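Local coordinates for uncharacterized protein (Leptotrichia buccalis, PDB 3T8K) that is of unknown function but folds as a stack of alpha-hairpins of the ankyrin-repeat kind, which in relatives commonly serves to bind other proteins, at residues Pro134-Ile139 against Lys166-Lys171; Val117-Ile122 against Ser143-Leu148; Leu46-Asp51 against Tyr55-Phe60. One frame throughout, in Å; residues are numbered along the deposited sequence.

Contact 1: residues Pro134-Ile139 against Lys166-Lys171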
# COMPACT_ATOMS: atom_id res chain seq x y z
N PRO A 134 -10.65 -13.61 16.09
CA PRO A 134 -9.38 -14.27 16.40
C PRO A 134 -8.21 -13.29 16.35
O PRO A 134 -7.38 -13.29 17.27
CB PRO A 134 -9.27 -15.32 15.30
CG PRO A 134 -10.69 -15.62 14.92
CD PRO A 134 -11.38 -14.28 15.01
N LEU A 135 -8.14 -12.47 15.31
CA LEU A 135 -7.08 -11.47 15.20
C LEU A 135 -7.15 -10.46 16.35
O LEU A 135 -6.12 -10.11 16.93
CB LEU A 135 -7.11 -10.77 13.83
CG LEU A 135 -6.11 -9.63 13.62
CD1 LEU A 135 -4.69 -10.15 13.82
CD2 LEU A 135 -6.27 -8.99 12.23
N TYR A 136 -8.35 -9.98 16.68
CA TYR A 136 -8.53 -9.05 17.79
C TYR A 136 -7.99 -9.64 19.10
O TYR A 136 -7.33 -8.96 19.88
CB TYR A 136 -10.02 -8.72 17.98
CG TYR A 136 -10.64 -7.77 16.97
CD1 TYR A 136 -9.86 -6.95 16.16
CD2 TYR A 136 -12.02 -7.68 16.85
CE1 TYR A 136 -10.45 -6.08 15.25
CE2 TYR A 136 -12.61 -6.82 15.95
CZ TYR A 136 -11.83 -6.02 15.15
OH TYR A 136 -12.44 -5.17 14.26
N LYS A 137 -8.27 -10.92 19.33
CA LYS A 137 -7.81 -11.61 20.53
C LYS A 137 -6.29 -11.67 20.61
O LYS A 137 -5.72 -11.47 21.68
CB LYS A 137 -8.41 -13.01 20.61
CG LYS A 137 -9.90 -13.02 20.92
CD LYS A 137 -10.41 -14.44 21.08
CE LYS A 137 -11.87 -14.48 21.48
NZ LYS A 137 -12.32 -15.89 21.65
N LEU A 138 -5.66 -11.94 19.47
CA LEU A 138 -4.20 -12.00 19.41
C LEU A 138 -3.63 -10.65 19.82
O LEU A 138 -2.76 -10.57 20.69
CB LEU A 138 -3.73 -12.34 17.99
CG LEU A 138 -3.88 -13.78 17.52
CD1 LEU A 138 -3.55 -13.91 16.04
CD2 LEU A 138 -2.99 -14.70 18.36
N ILE A 139 -4.14 -9.59 19.20
CA ILE A 139 -3.62 -8.26 19.46
C ILE A 139 -3.84 -7.80 20.91
O ILE A 139 -2.90 -7.36 21.57
CB ILE A 139 -4.21 -7.24 18.47
CG1 ILE A 139 -3.78 -7.61 17.04
CG2 ILE A 139 -3.75 -5.84 18.82
CD1 ILE A 139 -4.40 -6.72 15.97
N LYS A 166 -17.01 -0.21 13.93
CA LYS A 166 -16.39 -1.42 14.47
C LYS A 166 -16.67 -1.54 15.97
O LYS A 166 -15.75 -1.41 16.78
CB LYS A 166 -14.88 -1.39 14.25
CG LYS A 166 -14.46 -1.22 12.80
CD LYS A 166 -14.89 -2.41 11.97
CE LYS A 166 -14.21 -2.43 10.60
NZ LYS A 166 -14.30 -3.80 10.04
N PRO A 167 -17.93 -1.78 16.35
CA PRO A 167 -18.30 -1.80 17.77
C PRO A 167 -17.55 -2.85 18.58
O PRO A 167 -17.27 -2.64 19.76
CB PRO A 167 -19.80 -2.11 17.73
CG PRO A 167 -20.02 -2.77 16.40
CD PRO A 167 -19.08 -2.07 15.48
N ILE A 168 -17.22 -3.98 17.96
CA ILE A 168 -16.52 -5.04 18.68
C ILE A 168 -15.10 -4.60 19.02
O ILE A 168 -14.65 -4.76 20.16
CB ILE A 168 -16.49 -6.37 17.89
CG1 ILE A 168 -17.92 -6.84 17.59
CG2 ILE A 168 -15.75 -7.44 18.67
CD1 ILE A 168 -18.00 -8.20 16.92
N ALA A 169 -14.39 -4.04 18.05
CA ALA A 169 -13.05 -3.53 18.30
C ALA A 169 -13.10 -2.44 19.38
O ALA A 169 -12.21 -2.35 20.22
CB ALA A 169 -12.44 -2.98 17.02
N LEU A 170 -14.15 -1.62 19.35
CA LEU A 170 -14.24 -0.50 20.28
C LEU A 170 -14.39 -1.02 21.71
O LEU A 170 -13.73 -0.56 22.63
CB LEU A 170 -15.42 0.42 19.94
CG LEU A 170 -15.59 1.57 20.93
CD1 LEU A 170 -14.38 2.49 20.87
CD2 LEU A 170 -16.88 2.34 20.66
N LYS A 171 -15.28 -1.99 21.87
CA LYS A 171 -15.53 -2.62 23.16
C LYS A 171 -14.26 -3.27 23.70
O LYS A 171 -13.93 -3.12 24.87
CB LYS A 171 -16.64 -3.67 23.02
CG LYS A 171 -16.94 -4.44 24.31
CD LYS A 171 -17.08 -3.51 25.50
CE LYS A 171 -17.23 -4.29 26.80
NZ LYS A 171 -17.03 -3.40 27.97
O HOH W 1 -12.00 -4.61 11.46
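Y136 reaches across from its helix and sets its ring against A169, and this is where the two segments pack tightly. The methyl carbon A169 CB lies 3.6 Å from Y136 CZ and 3.5 Å from Y136 OH, while A169 CA sits over one face of the ring, so the phenol end rests on the first turn of helix 167-180. Placed beside its backbone N, with CG anti to the carbonyl carbon (chi1 -75°), the ring bridges the two helices, whose nearest CA atoms, of Y136 and A169, are 7.2 Å apart. The fit is looser where I168 comes in: its side chain runs at about a right angle to that of Y136, and I168 CG2 approaches Y136 CD2 obliquely at 4.2 Å. At the polar end K166, the N-cap residue, barely touches the tyrosine; a water joins the two instead, donating to Y136 OH at 2.9 Å and accepting from K166 NZ at 2.8 Å. The hydroxyl is also bonded to E129, whose carboxylate takes the backbone N-H groups of I168 and A169 as well, and K166 NZ has a second partner in the carbonyl of Y125. A phenylalanine in place of Y136 would probably keep the ring on A169 but leave the water and E129 without their shared hydroxyl partner. The contact joins helix 129-140 to helix 167-180; L135 and L138 pack on helix 90-102 behind the first, and A169 and L170 lean on helix 157-162 beside the second.

Contact 2: residues Val117-Ile122 against Ser143-Leu148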
# COMPACT_ATOMS: atom_id res chain seq x y z
N VAL A 117 -0.62 3.23 15.74
CA VAL A 117 -0.50 1.81 16.06
C VAL A 117 -0.30 1.03 14.76
O VAL A 117 -0.79 1.41 13.70
CB VAL A 117 -1.70 1.26 16.84
CG1 VAL A 117 -1.75 1.89 18.23
CG2 VAL A 117 -3.01 1.51 16.07
N VAL A 118 0.47 -0.06 14.84
CA VAL A 118 0.93 -0.71 13.62
C VAL A 118 -0.20 -1.47 12.93
O VAL A 118 -0.14 -1.74 11.73
CB VAL A 118 2.13 -1.65 13.91
CG1 VAL A 118 1.66 -2.91 14.62
CG2 VAL A 118 2.87 -1.98 12.62
N PHE A 119 -1.25 -1.77 13.70
CA PHE A 119 -2.43 -2.48 13.20
C PHE A 119 -3.58 -1.55 12.81
O PHE A 119 -4.70 -2.00 12.60
CB PHE A 119 -2.94 -3.50 14.23
CG PHE A 119 -2.97 -2.97 15.63
CD1 PHE A 119 -4.09 -2.32 16.12
CD2 PHE A 119 -1.86 -3.10 16.45
CE1 PHE A 119 -4.11 -1.83 17.41
CE2 PHE A 119 -1.86 -2.61 17.73
CZ PHE A 119 -2.99 -1.97 18.22
N LYS A 120 -3.31 -0.26 12.68
CA LYS A 120 -4.41 0.69 12.46
C LYS A 120 -5.27 0.31 11.25
O LYS A 120 -6.49 0.50 11.26
CB LYS A 120 -3.89 2.11 12.30
CG LYS A 120 -4.98 3.09 11.91
CD LYS A 120 -4.54 4.53 12.16
CE LYS A 120 -5.62 5.51 11.75
NZ LYS A 120 -5.34 6.87 12.27
N ASN A 121 -4.65 -0.22 10.20
CA ASN A 121 -5.40 -0.52 8.98
C ASN A 121 -6.46 -1.61 9.16
O ASN A 121 -7.41 -1.69 8.38
CB ASN A 121 -4.46 -0.91 7.83
CG ASN A 121 -5.13 -0.85 6.46
OD1 ASN A 121 -5.84 0.11 6.14
ND2 ASN A 121 -4.92 -1.88 5.65
N ILE A 122 -6.32 -2.46 10.17
CA ILE A 122 -7.28 -3.56 10.29
C ILE A 122 -8.68 -3.02 10.53
O ILE A 122 -9.68 -3.69 10.24
CB ILE A 122 -6.89 -4.60 11.36
CG1 ILE A 122 -7.13 -4.07 12.77
CG2 ILE A 122 -5.44 -5.05 11.14
CD1 ILE A 122 -6.88 -5.11 13.85
N SER A 143 0.50 -7.16 26.16
CA SER A 143 0.70 -6.02 27.03
C SER A 143 1.43 -4.92 26.29
O SER A 143 2.29 -5.19 25.46
CB SER A 143 1.53 -6.45 28.25
OG SER A 143 1.85 -5.35 29.08
N GLY A 144 1.10 -3.66 26.59
CA GLY A 144 1.87 -2.56 26.03
C GLY A 144 1.34 -1.88 24.78
O GLY A 144 2.03 -1.06 24.18
N LEU A 145 0.11 -2.20 24.37
CA LEU A 145 -0.47 -1.49 23.23
C LEU A 145 -0.62 -0.00 23.54
O LEU A 145 -1.03 0.38 24.64
CB LEU A 145 -1.82 -2.09 22.83
CG LEU A 145 -1.80 -3.58 22.44
CD1 LEU A 145 -3.21 -4.08 22.16
CD2 LEU A 145 -0.88 -3.81 21.26
N GLN A 146 -0.27 0.84 22.57
CA GLN A 146 -0.27 2.28 22.78
C GLN A 146 -1.54 2.88 22.20
O GLN A 146 -1.53 3.49 21.13
CB GLN A 146 0.98 2.90 22.14
CG GLN A 146 2.28 2.33 22.70
CD GLN A 146 3.51 3.06 22.20
OE1 GLN A 146 3.72 4.24 22.51
NE2 GLN A 146 4.34 2.37 21.43
N LEU A 147 -2.64 2.69 22.92
CA LEU A 147 -3.96 3.05 22.41
C LEU A 147 -4.38 4.50 22.65
O LEU A 147 -5.35 4.97 22.06
CB LEU A 147 -5.03 2.11 23.00
CG LEU A 147 -4.86 0.59 22.86
CD1 LEU A 147 -6.10 -0.11 23.40
CD2 LEU A 147 -4.61 0.18 21.41
N LEU A 148 -3.65 5.22 23.51
CA LEU A 148 -4.02 6.58 23.91
C LEU A 148 -2.92 7.58 23.60
O LEU A 148 -2.81 8.62 24.25
CB LEU A 148 -4.35 6.63 25.40
CG LEU A 148 -5.57 5.79 25.76
CD1 LEU A 148 -5.77 5.75 27.28
CD2 LEU A 148 -6.80 6.33 25.06
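The F119 ring meets two leucines of the other segment with one end. L147 CD2 stands at the ring's edge, near its plane, 4.2 Å from F119 CZ, and the two side chains run at about a right angle to each other. L145 CD2 comes in obliquely, 3.9 Å from F119 CE2. One face is covered from within its own segment by V117 CB, 3.7 Å above the plane and offset toward the rim. The CG2 methyl of I139, from helix 129-140, lies over the opposite face, so the ring is sandwiched between V117 and I139. With CG between the backbone N and the carbonyl carbon (chi1 44°), the ring lies back over V117 and turns its CE2-CZ end to the leucines. V117 CG1 lies 3.3 Å from Q146 O, a close methyl-to-carbonyl packing contact. Residues V117 to K120 form a type I beta turn, closed by K120 N bonding to V117 O at 3.2 Å. In this ankyrin-like stack of helical hairpins, the contact joins two loops: one between helices 90-102 and 129-140, the other between helices 129-140 and 157-162. I139 packs on L145 too. L147 also rests on M173 and Y176 of helix 167-180, while the hydroxyl of Y176 bonds to the backbone N of L145. The amide of Q146 turns to another partner, NE2 bonding to the carbonyl of T108.

Contact 3: residues Leu46-Asp51 against Tyr55-Phe60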
# COMPACT_ATOMS: atom_id res chain seq x y z
N LEU A 46 5.63 -9.50 2.41
CA LEU A 46 4.34 -9.05 2.91
C LEU A 46 3.71 -8.02 1.98
O LEU A 46 2.50 -7.75 2.07
CB LEU A 46 4.49 -8.50 4.33
CG LEU A 46 4.83 -9.62 5.32
CD1 LEU A 46 5.32 -9.04 6.64
CD2 LEU A 46 3.63 -10.54 5.52
N ARG A 47 4.51 -7.47 1.08
CA ARG A 47 4.02 -6.47 0.15
C ARG A 47 3.52 -7.08 -1.15
O ARG A 47 2.99 -6.38 -2.02
CB ARG A 47 5.09 -5.41 -0.10
CG ARG A 47 5.34 -4.55 1.13
CD ARG A 47 6.39 -3.49 0.90
NE ARG A 47 7.74 -4.06 0.93
CZ ARG A 47 8.86 -3.35 0.87
NH1 ARG A 47 8.80 -2.03 0.78
NH2 ARG A 47 10.04 -3.97 0.90
N ASN A 48 3.65 -8.40 -1.28
CA ASN A 48 3.08 -9.11 -2.42
C ASN A 48 1.55 -8.98 -2.42
O ASN A 48 0.88 -9.40 -1.47
CB ASN A 48 3.50 -10.58 -2.37
CG ASN A 48 3.40 -11.27 -3.71
OD1 ASN A 48 2.39 -11.14 -4.42
ND2 ASN A 48 4.44 -12.02 -4.08
N ASN A 49 1.01 -8.41 -3.50
CA ASN A 49 -0.44 -8.28 -3.67
C ASN A 49 -1.19 -9.60 -3.90
O ASN A 49 -2.43 -9.62 -3.92
CB ASN A 49 -0.74 -7.34 -4.84
CG ASN A 49 -0.25 -5.92 -4.59
OD1 ASN A 49 -0.43 -5.38 -3.50
ND2 ASN A 49 0.38 -5.33 -5.59
N ASN A 50 -0.45 -10.68 -4.10
CA ASN A 50 -1.02 -12.00 -4.29
C ASN A 50 -1.13 -12.69 -2.93
O ASN A 50 -0.12 -13.04 -2.33
CB ASN A 50 -0.11 -12.81 -5.24
CG ASN A 50 -0.70 -14.17 -5.62
OD1 ASN A 50 -1.28 -14.87 -4.80
ND2 ASN A 50 -0.53 -14.55 -6.88
N ASP A 51 -2.36 -12.86 -2.43
CA ASP A 51 -2.58 -13.41 -1.09
C ASP A 51 -1.98 -14.79 -0.93
O ASP A 51 -1.35 -15.10 0.08
CB ASP A 51 -4.08 -13.49 -0.76
CG ASP A 51 -4.70 -12.13 -0.46
OD1 ASP A 51 -3.95 -11.17 -0.17
OD2 ASP A 51 -5.94 -12.03 -0.52
N TYR A 55 1.23 -15.64 1.50
CA TYR A 55 1.15 -16.62 2.58
C TYR A 55 2.15 -17.76 2.38
O TYR A 55 2.93 -18.06 3.28
CB TYR A 55 -0.28 -17.15 2.72
CG TYR A 55 -0.44 -18.15 3.84
CD1 TYR A 55 -0.66 -17.74 5.15
CD2 TYR A 55 -0.39 -19.52 3.58
CE1 TYR A 55 -0.82 -18.65 6.17
CE2 TYR A 55 -0.54 -20.44 4.61
CZ TYR A 55 -0.75 -20.00 5.90
OH TYR A 55 -0.91 -20.91 6.92
N LYS A 56 2.12 -18.40 1.21
CA LYS A 56 2.99 -19.55 0.95
C LYS A 56 4.47 -19.19 1.07
O LYS A 56 5.25 -19.93 1.68
CB LYS A 56 2.70 -20.15 -0.43
CG LYS A 56 1.40 -20.93 -0.52
CD LYS A 56 1.13 -21.38 -1.94
CE LYS A 56 -0.16 -22.20 -2.02
NZ LYS A 56 -0.42 -22.69 -3.40
N ILE A 57 4.86 -18.06 0.48
CA ILE A 57 6.25 -17.61 0.56
C ILE A 57 6.62 -17.24 2.00
O ILE A 57 7.73 -17.50 2.45
CB ILE A 57 6.51 -16.39 -0.36
CG1 ILE A 57 6.20 -16.76 -1.81
CG2 ILE A 57 7.94 -15.89 -0.20
CD1 ILE A 57 6.20 -15.58 -2.76
N SER A 58 5.67 -16.63 2.71
CA SER A 58 5.94 -16.23 4.09
C SER A 58 6.19 -17.45 4.96
O SER A 58 7.16 -17.49 5.72
CB SER A 58 4.78 -15.42 4.67
OG SER A 58 4.80 -14.09 4.21
N MSE A 59 5.31 -18.44 4.84
CA MSE A 59 5.44 -19.68 5.61
C MSE A 59 6.71 -20.43 5.27
O MSE A 59 7.36 -21.01 6.14
CB MSE A 59 4.22 -20.57 5.38
CG MSE A 59 2.93 -19.94 5.86
SE MSE A 59 2.82 -19.77 7.82
CE MSE A 59 4.18 -18.44 8.18
N PHE A 60 7.07 -20.43 3.99
CA PHE A 60 8.30 -21.09 3.56
C PHE A 60 9.51 -20.47 4.25
O PHE A 60 10.33 -21.17 4.83
CB PHE A 60 8.43 -21.01 2.04
CG PHE A 60 9.76 -21.52 1.52
CD1 PHE A 60 9.91 -22.85 1.17
CD2 PHE A 60 10.84 -20.66 1.39
CE1 PHE A 60 11.13 -23.32 0.68
CE2 PHE A 60 12.06 -21.13 0.91
CZ PHE A 60 12.20 -22.46 0.56
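N48 and I57 both send their side chains out toward the other segment and meet at about a right angle, the amide nitrogen N48 ND2 lying 4.2 Å from the methyl I57 CD1. With CG anti to the backbone N (chi1 -159°), the N48 amide is held where OD1 can turn back to N50 while ND2 faces I57. OD1 takes the N-H of N50 at 2.9 Å, an Asx turn with an N-H...O angle of 156°. ND2 is directed to the carbonyls of A14 and G17, tying the loop to an earlier part of the chain, so bonds at both ends of the buried amide should fix its flip. L46 approaches S58 from another part of the loop: its CD2 methyl comes 4.0 Å from S58 OG, a van der Waals contact; the hydroxyl's own hydrogen bond goes to the carbonyl of R54, one turn back. The loop carrying L46 and N48 links helix 41-45 to helix 51-63 in the stack of alpha-hairpins, and the second helix begins with N50 as N-cap, its OD1 taking the backbone N-H of A53. The first turn then closes with the helical bond from Y55 N to D51 O, 3.0 Å long. Y55 CB also lies 3.5 Å from D51 O, but the ring leads away from the loop, and M59, a selenomethionine, lays CG over one of its faces, 3.6 Å above the plane and offset toward the rim. Beyond the two segments, I57 packs on Y19 and F22 of helix 19-28, while L46 touches F100 and S58 touches L96, both on helix 90-102.

In the fold
Contacts 1 and 2 are neighbours, their centres 11 Å apart, and their segments alternate along the chain. I139 is the main joint between them: its backbone O lies 3.3 Å from L145 CD1, and I139 CD1 lies 3.6 Å from I122 CD1. Y136 adds a touch, its CE1 4.0 Å from I122 CD1. Contact 3 closes earlier in the chain and stands apart, 24 Å from contact 1 and 23 Å from contact 2 between centres, with nearest atoms about 11 and 10 Å away. Helix 90-102 packs on both contact 1 and contact 3 and so connects them. Contacts 2 and 3 lie on opposite sides of the chain's centre.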